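Local coordinates for protein putative ADP-Ribosyltransferase Scabin (Streptomyces scabiei 87.22, PDB 5EWY) that acts as a DNA-targeting ADP-ribosyltransferase toxin, probably taking the ADP-ribose from NAD+, and is captured here with an inhibitor in its binding pocket, at residues Q89-K94 and Y133-D138; Y101-Y106 and S113-T118; S105-N110 and H153-Q158. All blocks are in the same frame, centred on the assembly; numbering follows the deposited sequence.

Interaction 1: Q89-K94 and Y133-D138; sequences QGFLPK and YNYYID. With 5TQ (4-(8-fluoranyl-6-oxidanylidene-1,3,4,5-tetrahydrobenzo[c][1,6]naphthyridin-2-yl)butanoic acid), chain B.
F91 drives the edge of its phenyl ring into one face of the Y135 ring, a T-shaped pair in the buried interior of the ADP-ribosyltransferase fold. The ring centroids lie 5.2 Å apart and the planes stand at 89°, almost exactly perpendicular. CZ leads: it sits 3.6 Å from Y135 CG, displaced from the middle of the tyrosine ring toward its CB end. The F91 side chain is long enough to bridge a wide gap, since no two CA atoms of 89-94 and 133-138 come closer than the 10.3 Å between F91 and I137. Beside the aromatic pair, CE2 of the same phenyl meets the methyl CD1 of I137 at 4.0 Å, an oblique approach that adds an aliphatic contact from the next inward-pointing residue of strand 133-137. F91 CG is anti to its carbonyl carbon (chi1 -71°), which directs the phenyl toward the strand. V86 of helix 83-89 and V172 of strand 172-179 also pack on F91, and Y135 has its hydroxyl fixed by the carbonyl of R81, so the aromatic pair joins loop, helix and sheet. G90, the first residue after helix 83-89, has a positive phi (74°) and leads the chain into the F91 loop. That loop runs on to the ligand pocket, where the extended chain of K94 brings its end to the carboxylate end of the inhibitor's butanoate, K94 CE lying 3.2 Å from O21 and K94 NZ 3.6 Å from the same oxygen.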
loop_
_atom_site.group_PDB
_atom_site.type_symbol
_atom_site.label_atom_id
_atom_site.label_comp_id
_atom_site.label_asym_id
_atom_site.label_seq_id
_atom_site.Cartn_x
_atom_site.Cartn_y
_atom_site.Cartn_z
ATOM N N GLN A 89 -0.386 10.528 10.243
ATOM C CA GLN A 89 0.267 9.329 10.766
ATOM C C GLN A 89 0.912 8.461 9.707
ATOM O O GLN A 89 1.679 7.560 10.064
ATOM C CB GLN A 89 -0.762 8.389 11.401
ATOM C CG GLN A 89 -1.473 8.880 12.567
ATOM C CD GLN A 89 -2.466 7.848 13.071
ATOM O OE1 GLN A 89 -2.647 6.764 12.493
ATOM N NE2 GLN A 89 -3.109 8.178 14.141
ATOM N N GLY A 90 0.578 8.662 8.446
ATOM C CA GLY A 90 0.866 7.645 7.443
ATOM C C GLY A 90 -0.097 6.480 7.619
ATOM O O GLY A 90 -1.123 6.596 8.288
ATOM N N PHE A 91 0.243 5.358 6.991
ATOM C CA PHE A 91 -0.484 4.101 7.183
ATOM C C PHE A 91 0.296 3.231 8.154
ATOM O O PHE A 91 1.360 2.705 7.819
ATOM C CB PHE A 91 -0.674 3.369 5.863
ATOM C CG PHE A 91 -1.656 4.028 4.946
ATOM C CD1 PHE A 91 -3.008 3.999 5.224
ATOM C CD2 PHE A 91 -1.214 4.648 3.785
ATOM C CE1 PHE A 91 -3.911 4.601 4.380
ATOM C CE2 PHE A 91 -2.115 5.255 2.945
ATOM C CZ PHE A 91 -3.450 5.238 3.236
ATOM N N LEU A 92 -0.250 3.060 9.352
ATOM C CA LEU A 92 0.403 2.205 10.331
ATOM C C LEU A 92 -0.172 0.802 10.232
ATOM O O LEU A 92 -1.374 0.641 10.004
ATOM C CB LEU A 92 0.168 2.731 11.738
ATOM C CG LEU A 92 0.943 4.003 12.090
ATOM C CD1 LEU A 92 0.370 4.629 13.358
ATOM C CD2 LEU A 92 2.438 3.707 12.260
ATOM N N PRO A 93 0.649 -0.227 10.400
ATOM C CA PRO A 93 0.121 -1.592 10.423
ATOM C C PRO A 93 -0.535 -1.913 11.756
ATOM O O PRO A 93 -0.246 -1.314 12.799
ATOM C CB PRO A 93 1.373 -2.449 10.220
ATOM C CG PRO A 93 2.443 -1.658 10.860
ATOM C CD PRO A 93 2.103 -0.205 10.643
ATOM N N LYS A 94 -1.424 -2.903 11.707
ATOM C CA LYS A 94 -2.205 -3.260 12.890
ATOM C C LYS A 94 -1.342 -3.888 13.985
ATOM O O LYS A 94 -1.501 -3.548 15.163
ATOM C CB LYS A 94 -3.387 -4.142 12.479
ATOM C CG LYS A 94 -4.500 -3.329 11.831
ATOM C CD LYS A 94 -5.722 -4.143 11.467
ATOM C CE LYS A 94 -6.816 -3.215 10.958
ATOM N NZ LYS A 94 -8.100 -3.900 10.663
ATOM N N TYR A 133 -12.376 6.263 0.615
ATOM C CA TYR A 133 -11.319 6.954 -0.040
ATOM C C TYR A 133 -10.393 6.057 -0.840
ATOM O O TYR A 133 -10.169 4.960 -0.499
ATOM C CB TYR A 133 -10.473 7.620 1.051
ATOM C CG TYR A 133 -11.220 8.599 1.934
ATOM C CD1 TYR A 133 -11.387 9.880 1.563
ATOM C CD2 TYR A 133 -11.757 8.204 3.120
ATOM C CE1 TYR A 133 -12.086 10.757 2.347
ATOM C CE2 TYR A 133 -12.456 9.075 3.884
ATOM C CZ TYR A 133 -12.599 10.345 3.495
ATOM O OH TYR A 133 -13.280 11.228 4.257
ATOM N N ASN A 134 -9.866 6.622 -1.910
ATOM C CA ASN A 134 -8.816 5.988 -2.705
ATOM C C ASN A 134 -7.547 6.821 -2.505
ATOM O O ASN A 134 -7.447 7.939 -3.014
ATOM C CB ASN A 134 -9.242 5.935 -4.176
ATOM C CG ASN A 134 -8.417 4.969 -4.991
ATOM O OD1 ASN A 134 -7.975 3.912 -4.494
ATOM N ND2 ASN A 134 -8.187 5.318 -6.267
ATOM N N TYR A 135 -6.581 6.286 -1.770
ATOM C CA TYR A 135 -5.293 6.940 -1.535
ATOM C C TYR A 135 -4.288 6.590 -2.620
ATOM O O TYR A 135 -4.279 5.474 -3.153
ATOM C CB TYR A 135 -4.736 6.535 -0.173
ATOM C CG TYR A 135 -5.487 7.155 0.987
ATOM C CD1 TYR A 135 -6.580 6.526 1.561
ATOM C CD2 TYR A 135 -5.085 8.356 1.523
ATOM C CE1 TYR A 135 -7.267 7.102 2.622
ATOM C CE2 TYR A 135 -5.746 8.947 2.557
ATOM C CZ TYR A 135 -6.840 8.314 3.126
ATOM O OH TYR A 135 -7.466 8.954 4.159
ATOM N N TYR A 136 -3.475 7.594 -2.962
ATOM C CA TYR A 136 -2.444 7.535 -3.987
ATOM C C TYR A 136 -1.099 7.573 -3.275
ATOM O O TYR A 136 -0.873 8.436 -2.424
ATOM C CB TYR A 136 -2.569 8.755 -4.918
ATOM C CG TYR A 136 -3.787 8.773 -5.805
ATOM C CD1 TYR A 136 -5.077 8.646 -5.277
ATOM C CD2 TYR A 136 -3.674 8.870 -7.161
ATOM C CE1 TYR A 136 -6.172 8.665 -6.084
ATOM C CE2 TYR A 136 -4.783 8.848 -7.983
ATOM C CZ TYR A 136 -6.042 8.724 -7.429
ATOM O OH TYR A 136 -7.114 8.742 -8.265
ATOM N N ILE A 137 -0.243 6.589 -3.565
ATOM C CA ILE A 137 0.966 6.309 -2.793
ATOM C C ILE A 137 2.161 6.285 -3.738
ATOM O O ILE A 137 2.088 5.684 -4.822
ATOM C CB ILE A 137 0.820 4.960 -2.066
ATOM C CG1 ILE A 137 -0.267 5.109 -1.008
ATOM C CG2 ILE A 137 2.135 4.481 -1.439
ATOM C CD1 ILE A 137 -0.822 3.792 -0.511
ATOM N N ASP A 138 3.250 6.936 -3.335
ATOM C CA ASP A 138 4.485 6.929 -4.121
ATOM C C ASP A 138 5.585 6.556 -3.134
ATOM O O ASP A 138 6.170 7.407 -2.471
ATOM C CB ASP A 138 4.712 8.279 -4.782
ATOM C CG ASP A 138 6.055 8.378 -5.499
ATOM O OD1 ASP A 138 6.623 7.336 -5.896
ATOM O OD2 ASP A 138 6.535 9.510 -5.699
HETATM N N12 5TQ B . -8.407 -4.168 3.863
HETATM C C13 5TQ B . -8.842 -2.909 3.929
HETATM C C15 5TQ B . -8.773 -5.146 4.937
HETATM C C17 5TQ B . -7.645 -4.533 7.132
HETATM C C01 5TQ B . -5.611 -3.611 -1.581
HETATM C C02 5TQ B . -5.185 -4.924 -1.729
HETATM C C03 5TQ B . -5.467 -5.881 -0.760
HETATM C C04 5TQ B . -6.165 -5.514 0.383
HETATM C C05 5TQ B . -6.628 -4.194 0.550
HETATM C C06 5TQ B . -6.326 -3.243 -0.441
HETATM C C07 5TQ B . -6.809 -1.876 -0.291
HETATM C C08 5TQ B . -7.361 -3.785 1.724
HETATM C C09 5TQ B . -7.779 -2.426 1.793
HETATM N N10 5TQ B . -7.482 -1.527 0.822
HETATM C C11 5TQ B . -7.726 -4.624 2.787
HETATM C C14 5TQ B . -8.521 -2.006 2.968
HETATM C C16 5TQ B . -8.938 -4.587 6.343
HETATM C C18 5TQ B . -6.883 -3.253 6.854
HETATM O O19 5TQ B . -6.563 -1.009 -1.171
HETATM F F20 5TQ B . -4.511 -5.269 -2.827
HETATM O O21 5TQ B . -6.389 -2.612 7.818
HETATM O O22 5TQ B . -6.760 -2.854 5.682
#

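Interaction 2: Y101-Y106 and S113-T118; sequences YDIESY and SPYVST. With 5TQ (4-(8-fluoranyl-6-oxidanylidene-1,3,4,5-tetrahydrobenzo[c][1,6]naphthyridin-2-yl)butanoic acid), chain B.
P114 lays its CG squarely over the centre of the Y101 ring, 3.5 Å from the centroid and 3° off the normal, a textbook CH-pi contact. Next to it the Y115 hydroxyl donates to Y101 O at 2.6 Å, a short bond to the carbonyl just ahead of helix 103-108, while I103 CG1 packs against the same phenol. Farther along the helix, the Y106 ring receives S113 over one face, with OG 3.2 Å from CE1; that OG is held by Y115 N in an ST turn. Y106 and Y115 meet more loosely and obliquely, with Y106 CE2 and Y115 CB 4.1 Å apart. Toward the pocket the packing gives way to a water-mediated polar network: Y106 OH and S117 OG share a very short 2.5 Å hydrogen bond, and one water links Y106 OH, S117 N and the inhibitor's O22. S117 OG is also bonded to E160, and S117 CB lies against the inhibitor rings. S117-T118-T119 probably corresponds to the STS motif of ADP-ribosyltransferases, here Ser-Thr-Thr. The helix thus rests on strand 115-119, an outer strand of the three-stranded sheet, with Y115 reaching strand 160-164 and I103 touching helix 145-149.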
loop_
_atom_site.group_PDB
_atom_site.type_symbol
_atom_site.label_atom_id
_atom_site.label_comp_id
_atom_site.label_asym_id
_atom_site.label_seq_id
_atom_site.Cartn_x
_atom_site.Cartn_y
_atom_site.Cartn_z
ATOM N N TYR A 101 2.684 -12.636 10.063
ATOM C CA TYR A 101 3.752 -12.363 9.109
ATOM C C TYR A 101 3.672 -13.232 7.865
ATOM O O TYR A 101 4.364 -12.944 6.886
ATOM C CB TYR A 101 5.123 -12.553 9.773
ATOM C CG TYR A 101 5.648 -11.300 10.427
ATOM C CD1 TYR A 101 5.178 -10.894 11.663
ATOM C CD2 TYR A 101 6.596 -10.507 9.796
ATOM C CE1 TYR A 101 5.654 -9.742 12.268
ATOM C CE2 TYR A 101 7.073 -9.356 10.391
ATOM C CZ TYR A 101 6.595 -8.976 11.625
ATOM O OH TYR A 101 7.061 -7.833 12.236
ATOM N N ASP A 102 2.860 -14.287 7.858
ATOM C CA ASP A 102 2.746 -15.098 6.652
ATOM C C ASP A 102 1.823 -14.414 5.654
ATOM O O ASP A 102 0.653 -14.145 5.951
ATOM C CB ASP A 102 2.257 -16.512 6.924
ATOM C CG ASP A 102 2.260 -17.345 5.659
ATOM O OD1 ASP A 102 3.365 -17.731 5.211
ATOM O OD2 ASP A 102 1.175 -17.580 5.093
ATOM N N ILE A 103 2.352 -14.152 4.462
ATOM C CA ILE A 103 1.632 -13.335 3.490
ATOM C C ILE A 103 0.402 -14.060 2.973
ATOM O O ILE A 103 -0.677 -13.466 2.851
ATOM C CB ILE A 103 2.578 -12.922 2.357
ATOM C CG1 ILE A 103 3.529 -11.840 2.874
ATOM C CG2 ILE A 103 1.787 -12.408 1.144
ATOM C CD1 ILE A 103 4.777 -11.773 2.134
ATOM N N GLU A 104 0.546 -15.345 2.630
ATOM C CA GLU A 104 -0.595 -16.098 2.127
ATOM C C GLU A 104 -1.722 -16.125 3.156
ATOM O O GLU A 104 -2.895 -15.947 2.809
ATOM C CB GLU A 104 -0.149 -17.519 1.771
ATOM C CG GLU A 104 -1.070 -18.244 0.829
ATOM C CD GLU A 104 -0.635 -19.668 0.555
ATOM O OE1 GLU A 104 0.324 -20.182 1.200
ATOM O OE2 GLU A 104 -1.274 -20.295 -0.317
ATOM N N SER A 105 -1.379 -16.335 4.432
ATOM C CA SER A 105 -2.390 -16.353 5.489
ATOM C C SER A 105 -3.100 -15.009 5.576
ATOM O O SER A 105 -4.327 -14.956 5.657
ATOM C CB SER A 105 -1.757 -16.694 6.843
ATOM O OG SER A 105 -1.220 -17.999 6.873
ATOM N N TYR A 106 -2.333 -13.911 5.535
ATOM C CA TYR A 106 -2.891 -12.566 5.675
ATOM C C TYR A 106 -3.831 -12.238 4.519
ATOM O O TYR A 106 -4.909 -11.664 4.722
ATOM C CB TYR A 106 -1.732 -11.562 5.718
ATOM C CG TYR A 106 -2.119 -10.118 5.467
ATOM C CD1 TYR A 106 -2.852 -9.410 6.405
ATOM C CD2 TYR A 106 -1.733 -9.458 4.302
ATOM C CE1 TYR A 106 -3.209 -8.094 6.194
ATOM C CE2 TYR A 106 -2.088 -8.140 4.081
ATOM C CZ TYR A 106 -2.827 -7.463 5.034
ATOM O OH TYR A 106 -3.195 -6.148 4.841
ATOM N N SER A 113 -1.898 -7.845 11.111
ATOM C CA SER A 113 -0.631 -8.178 10.477
ATOM C C SER A 113 0.337 -7.008 10.569
ATOM O O SER A 113 -0.059 -5.893 10.941
ATOM C CB SER A 113 -0.888 -8.540 9.021
ATOM O OG SER A 113 -0.823 -7.382 8.200
ATOM N N PRO A 114 1.615 -7.237 10.255
ATOM C CA PRO A 114 2.588 -6.141 10.165
ATOM C C PRO A 114 2.523 -5.384 8.855
ATOM O O PRO A 114 3.357 -4.494 8.635
ATOM C CB PRO A 114 3.926 -6.887 10.269
ATOM C CG PRO A 114 3.643 -8.179 9.606
ATOM C CD PRO A 114 2.258 -8.547 10.046
ATOM N N TYR A 115 1.606 -5.745 7.973
ATOM C CA TYR A 115 1.575 -5.234 6.608
ATOM C C TYR A 115 0.477 -4.195 6.427
ATOM O O TYR A 115 -0.596 -4.275 7.033
ATOM C CB TYR A 115 1.303 -6.381 5.620
ATOM C CG TYR A 115 2.283 -7.506 5.734
ATOM C CD1 TYR A 115 3.602 -7.336 5.326
ATOM C CD2 TYR A 115 1.911 -8.740 6.252
ATOM C CE1 TYR A 115 4.524 -8.360 5.450
ATOM C CE2 TYR A 115 2.815 -9.766 6.355
ATOM C CZ TYR A 115 4.121 -9.572 5.957
ATOM O OH TYR A 115 5.024 -10.592 6.073
ATOM N N VAL A 116 0.745 -3.218 5.564
ATOM C CA VAL A 116 -0.300 -2.372 5.005
ATOM C C VAL A 116 -0.462 -2.753 3.543
ATOM O O VAL A 116 0.503 -2.676 2.770
ATOM C CB VAL A 116 0.013 -0.879 5.161
ATOM C CG1 VAL A 116 -1.009 -0.037 4.412
ATOM C CG2 VAL A 116 0.019 -0.491 6.640
ATOM N N SER A 117 -1.678 -3.120 3.160
ATOM C CA SER A 117 -1.959 -3.549 1.799
ATOM C C SER A 117 -2.174 -2.355 0.895
ATOM O O SER A 117 -2.861 -1.398 1.245
ATOM C CB SER A 117 -3.226 -4.384 1.748
ATOM O OG SER A 117 -3.033 -5.602 2.458
ATOM N N THR A 118 -1.601 -2.445 -0.299
ATOM C CA THR A 118 -1.803 -1.489 -1.383
ATOM C C THR A 118 -1.970 -2.308 -2.647
ATOM O O THR A 118 -1.777 -3.524 -2.658
ATOM C CB THR A 118 -0.615 -0.522 -1.539
ATOM O OG1 THR A 118 0.519 -1.217 -2.074
ATOM C CG2 THR A 118 -0.252 0.141 -0.178
HETATM N N12 5TQ B . -8.407 -4.168 3.863
HETATM C C13 5TQ B . -8.842 -2.909 3.929
HETATM C C15 5TQ B . -8.773 -5.146 4.937
HETATM C C17 5TQ B . -7.645 -4.533 7.132
HETATM C C01 5TQ B . -5.611 -3.611 -1.581
HETATM C C02 5TQ B . -5.185 -4.924 -1.729
HETATM C C03 5TQ B . -5.467 -5.881 -0.760
HETATM C C04 5TQ B . -6.165 -5.514 0.383
HETATM C C05 5TQ B . -6.628 -4.194 0.550
HETATM C C06 5TQ B . -6.326 -3.243 -0.441
HETATM C C07 5TQ B . -6.809 -1.876 -0.291
HETATM C C08 5TQ B . -7.361 -3.785 1.724
HETATM C C09 5TQ B . -7.779 -2.426 1.793
HETATM N N10 5TQ B . -7.482 -1.527 0.822
HETATM C C11 5TQ B . -7.726 -4.624 2.787
HETATM C C14 5TQ B . -8.521 -2.006 2.968
HETATM C C16 5TQ B . -8.938 -4.587 6.343
HETATM C C18 5TQ B . -6.883 -3.253 6.854
HETATM O O19 5TQ B . -6.563 -1.009 -1.171
HETATM F F20 5TQ B . -4.511 -5.269 -2.827
HETATM O O21 5TQ B . -6.389 -2.612 7.818
HETATM O O22 5TQ B . -6.760 -2.854 5.682
HETATM O O HOH W 1 -3.688 -3.470 5.264
#

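Interaction 3: S105-N110 and H153-Q158; sequences SYVLVN and HKWADQ. With 5TQ (4-(8-fluoranyl-6-oxidanylidene-1,3,4,5-tetrahydrobenzo[c][1,6]naphthyridin-2-yl)butanoic acid), chain B.
V107, near the end of helix 103-108, faces W155 across a CA separation of 7.3 Å, W155 lying in the type I beta turn H153-A156 that leads into the 3-10 segment 156-158. V107 is the central residue. Its CG1, placed anti to the backbone N (chi1 165°), fits between H153 and W155, 3.9 Å from H153 CE1 and equally far from W155 CB. The indole continues past it, bringing CD1 to 3.6 Å from V107 O without forming a hydrogen bond. At the outer margin L108 CD1 meets K154 CE at 3.6 Å, the lysine chain bending at chi3 (59°) as it crosses the leucine. K154 also sets its CG over one face of the indole. Within the turn, A156 N lies over one face of the H153 imidazole, toward its rim, while its N-H is bonded to H153 O; H153 NE2 is bonded to N146 OD1, which fixes the ring's rotation. The turn leads into Q158, which with E160 two residues on matches the Q-x-E motif of ADP-ribosyltransferases, and its position corresponds to the turn-turn loop thought to assist target recognition in that family. Q158 already belongs to the inhibitor pocket, its amide CD 3.7 Å from C03 of the ligand and the Q158 backbone O 3.4 Å from F20. N110, beyond the helix, approaches the butanoate chain but is poorly ordered. With 202 Å² buried, the contact is mainly apolar, with no directional bond between the segments to fix their relative orientation.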
loop_
_atom_site.group_PDB
_atom_site.type_symbol
_atom_site.label_atom_id
_atom_site.label_comp_id
_atom_site.label_asym_id
_atom_site.label_seq_id
_atom_site.Cartn_x
_atom_site.Cartn_y
_atom_site.Cartn_z
ATOM N N SER A 105 -1.379 -16.335 4.432
ATOM C CA SER A 105 -2.390 -16.353 5.489
ATOM C C SER A 105 -3.100 -15.009 5.576
ATOM O O SER A 105 -4.327 -14.956 5.657
ATOM C CB SER A 105 -1.757 -16.694 6.843
ATOM O OG SER A 105 -1.220 -17.999 6.873
ATOM N N TYR A 106 -2.333 -13.911 5.535
ATOM C CA TYR A 106 -2.891 -12.566 5.675
ATOM C C TYR A 106 -3.831 -12.238 4.519
ATOM O O TYR A 106 -4.909 -11.664 4.722
ATOM C CB TYR A 106 -1.732 -11.562 5.718
ATOM C CG TYR A 106 -2.119 -10.118 5.467
ATOM C CD1 TYR A 106 -2.852 -9.410 6.405
ATOM C CD2 TYR A 106 -1.733 -9.458 4.302
ATOM C CE1 TYR A 106 -3.209 -8.094 6.194
ATOM C CE2 TYR A 106 -2.088 -8.140 4.081
ATOM C CZ TYR A 106 -2.827 -7.463 5.034
ATOM O OH TYR A 106 -3.195 -6.148 4.841
ATOM N N VAL A 107 -3.451 -12.635 3.306
ATOM C CA VAL A 107 -4.263 -12.375 2.118
ATOM C C VAL A 107 -5.561 -13.171 2.147
ATOM O O VAL A 107 -6.620 -12.680 1.724
ATOM C CB VAL A 107 -3.435 -12.707 0.866
ATOM C CG1 VAL A 107 -4.328 -12.809 -0.391
ATOM C CG2 VAL A 107 -2.334 -11.665 0.684
ATOM N N LEU A 108 -5.498 -14.424 2.587
ATOM C CA LEU A 108 -6.664 -15.290 2.519
ATOM C C LEU A 108 -7.629 -15.034 3.668
ATOM O O LEU A 108 -8.847 -15.093 3.480
ATOM C CB LEU A 108 -6.232 -16.759 2.548
ATOM C CG LEU A 108 -7.364 -17.729 2.217
ATOM C CD1 LEU A 108 -7.723 -17.638 0.748
ATOM C CD2 LEU A 108 -6.992 -19.157 2.586
ATOM N N VAL A 109 -7.105 -14.762 4.858
ATOM C CA VAL A 109 -7.895 -14.681 6.083
ATOM C C VAL A 109 -7.532 -13.375 6.761
ATOM O O VAL A 109 -6.442 -13.253 7.333
ATOM C CB VAL A 109 -7.622 -15.863 7.024
ATOM C CG1 VAL A 109 -8.352 -15.672 8.346
ATOM C CG2 VAL A 109 -8.044 -17.158 6.368
ATOM N N ASN A 110 -8.437 -12.399 6.701
ATOM C CA ASN A 110 -8.176 -11.102 7.309
ATOM C C ASN A 110 -7.816 -11.292 8.776
ATOM O O ASN A 110 -8.558 -11.926 9.535
ATOM C CB ASN A 110 -9.408 -10.202 7.165
ATOM C CG ASN A 110 -9.144 -8.769 7.594
ATOM O OD1 ASN A 110 -7.994 -8.346 7.724
ATOM N ND2 ASN A 110 -10.213 -8.010 7.807
ATOM N N HIS A 153 -3.772 -17.679 -6.646
ATOM C CA HIS A 153 -4.588 -17.710 -5.446
ATOM C C HIS A 153 -5.851 -16.877 -5.641
ATOM O O HIS A 153 -5.991 -16.107 -6.601
ATOM C CB HIS A 153 -3.786 -17.214 -4.244
ATOM C CG HIS A 153 -3.353 -15.789 -4.357
ATOM N ND1 HIS A 153 -4.077 -14.738 -3.834
ATOM C CD2 HIS A 153 -2.273 -15.239 -4.961
ATOM C CE1 HIS A 153 -3.452 -13.603 -4.097
ATOM N NE2 HIS A 153 -2.350 -13.884 -4.770
ATOM N N LYS A 154 -6.785 -17.058 -4.703
ATOM C CA LYS A 154 -8.131 -16.519 -4.846
ATOM C C LYS A 154 -8.125 -15.024 -5.125
ATOM O O LYS A 154 -8.982 -14.520 -5.857
ATOM C CB LYS A 154 -8.914 -16.808 -3.567
ATOM C CG LYS A 154 -10.352 -16.360 -3.609
ATOM C CD LYS A 154 -11.213 -17.134 -2.615
ATOM C CE LYS A 154 -10.732 -16.970 -1.177
ATOM N NZ LYS A 154 -11.533 -17.791 -0.209
ATOM N N TRP A 155 -7.200 -14.295 -4.510
ATOM C CA TRP A 155 -7.201 -12.837 -4.550
ATOM C C TRP A 155 -6.118 -12.270 -5.459
ATOM O O TRP A 155 -5.729 -11.100 -5.317
ATOM C CB TRP A 155 -7.080 -12.297 -3.126
ATOM C CG TRP A 155 -8.288 -12.664 -2.330
ATOM C CD1 TRP A 155 -8.346 -13.498 -1.269
ATOM C CD2 TRP A 155 -9.628 -12.233 -2.582
ATOM N NE1 TRP A 155 -9.652 -13.617 -0.821
ATOM C CE2 TRP A 155 -10.451 -12.826 -1.605
ATOM C CE3 TRP A 155 -10.207 -11.373 -3.525
ATOM C CZ2 TRP A 155 -11.824 -12.613 -1.562
ATOM C CZ3 TRP A 155 -11.571 -11.155 -3.474
ATOM C CH2 TRP A 155 -12.365 -11.774 -2.499
ATOM N N ALA A 156 -5.656 -13.058 -6.429
ATOM C CA ALA A 156 -4.583 -12.570 -7.290
ATOM C C ALA A 156 -5.013 -11.344 -8.072
ATOM O O ALA A 156 -4.160 -10.522 -8.426
ATOM C CB ALA A 156 -4.139 -13.668 -8.253
ATOM N N ASP A 157 -6.316 -11.197 -8.343
ATOM C CA ASP A 157 -6.724 -10.042 -9.135
ATOM C C ASP A 157 -6.675 -8.744 -8.345
ATOM O O ASP A 157 -6.899 -7.682 -8.937
ATOM C CB ASP A 157 -8.112 -10.249 -9.758
ATOM C CG ASP A 157 -8.077 -11.123 -11.009
ATOM O OD1 ASP A 157 -7.008 -11.241 -11.650
ATOM O OD2 ASP A 157 -9.134 -11.685 -11.362
ATOM N N GLN A 158 -6.292 -8.780 -7.071
ATOM C CA GLN A 158 -6.069 -7.553 -6.332
ATOM C C GLN A 158 -4.698 -6.939 -6.602
ATOM O O GLN A 158 -4.450 -5.807 -6.169
ATOM C CB GLN A 158 -6.161 -7.799 -4.832
ATOM C CG GLN A 158 -7.487 -8.275 -4.318
ATOM C CD GLN A 158 -7.473 -8.302 -2.799
ATOM O OE1 GLN A 158 -6.599 -8.949 -2.164
ATOM N NE2 GLN A 158 -8.408 -7.589 -2.204
HETATM N N12 5TQ B . -8.407 -4.168 3.863
HETATM C C13 5TQ B . -8.842 -2.909 3.929
HETATM C C15 5TQ B . -8.773 -5.146 4.937
HETATM C C17 5TQ B . -7.645 -4.533 7.132
HETATM C C01 5TQ B . -5.611 -3.611 -1.581
HETATM C C02 5TQ B . -5.185 -4.924 -1.729
HETATM C C03 5TQ B . -5.467 -5.881 -0.760
HETATM C C04 5TQ B . -6.165 -5.514 0.383
HETATM C C05 5TQ B . -6.628 -4.194 0.550
HETATM C C06 5TQ B . -6.326 -3.243 -0.441
HETATM C C07 5TQ B . -6.809 -1.876 -0.291
HETATM C C08 5TQ B . -7.361 -3.785 1.724
HETATM C C09 5TQ B . -7.779 -2.426 1.793
HETATM N N10 5TQ B . -7.482 -1.527 0.822
HETATM C C11 5TQ B . -7.726 -4.624 2.787
HETATM C C14 5TQ B . -8.521 -2.006 2.968
HETATM C C16 5TQ B . -8.938 -4.587 6.343
HETATM C C18 5TQ B . -6.883 -3.253 6.854
HETATM O O19 5TQ B . -6.563 -1.009 -1.171
HETATM F F20 5TQ B . -4.511 -5.269 -2.827
HETATM O O21 5TQ B . -6.389 -2.612 7.818
HETATM O O22 5TQ B . -6.760 -2.854 5.682
#

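How the interactions relate
Along the chain the segments run 89-94, 101-106, 105-110, 113-118, 133-138 and 153-158, so interaction 2 is nested within the loop closed by interaction 1, whereas interactions 1 and 3 alternate. Centres of interactions 2 and 3 are about 9 Å apart, and both use helix 103-108, sharing S105 and Y106. The centre of interaction 1, near the four-stranded sheet, lies about 15 Å and 19 Å from those of interactions 2 and 3. It still touches interaction 2, where P93 CB packs on P114 O and I137 CD1 on T118 CG2. All three reach the inhibitor, whose pocket draws on strands of both sheets (75-79 and 115-119) and on the loops carrying K94, N110 and Q158.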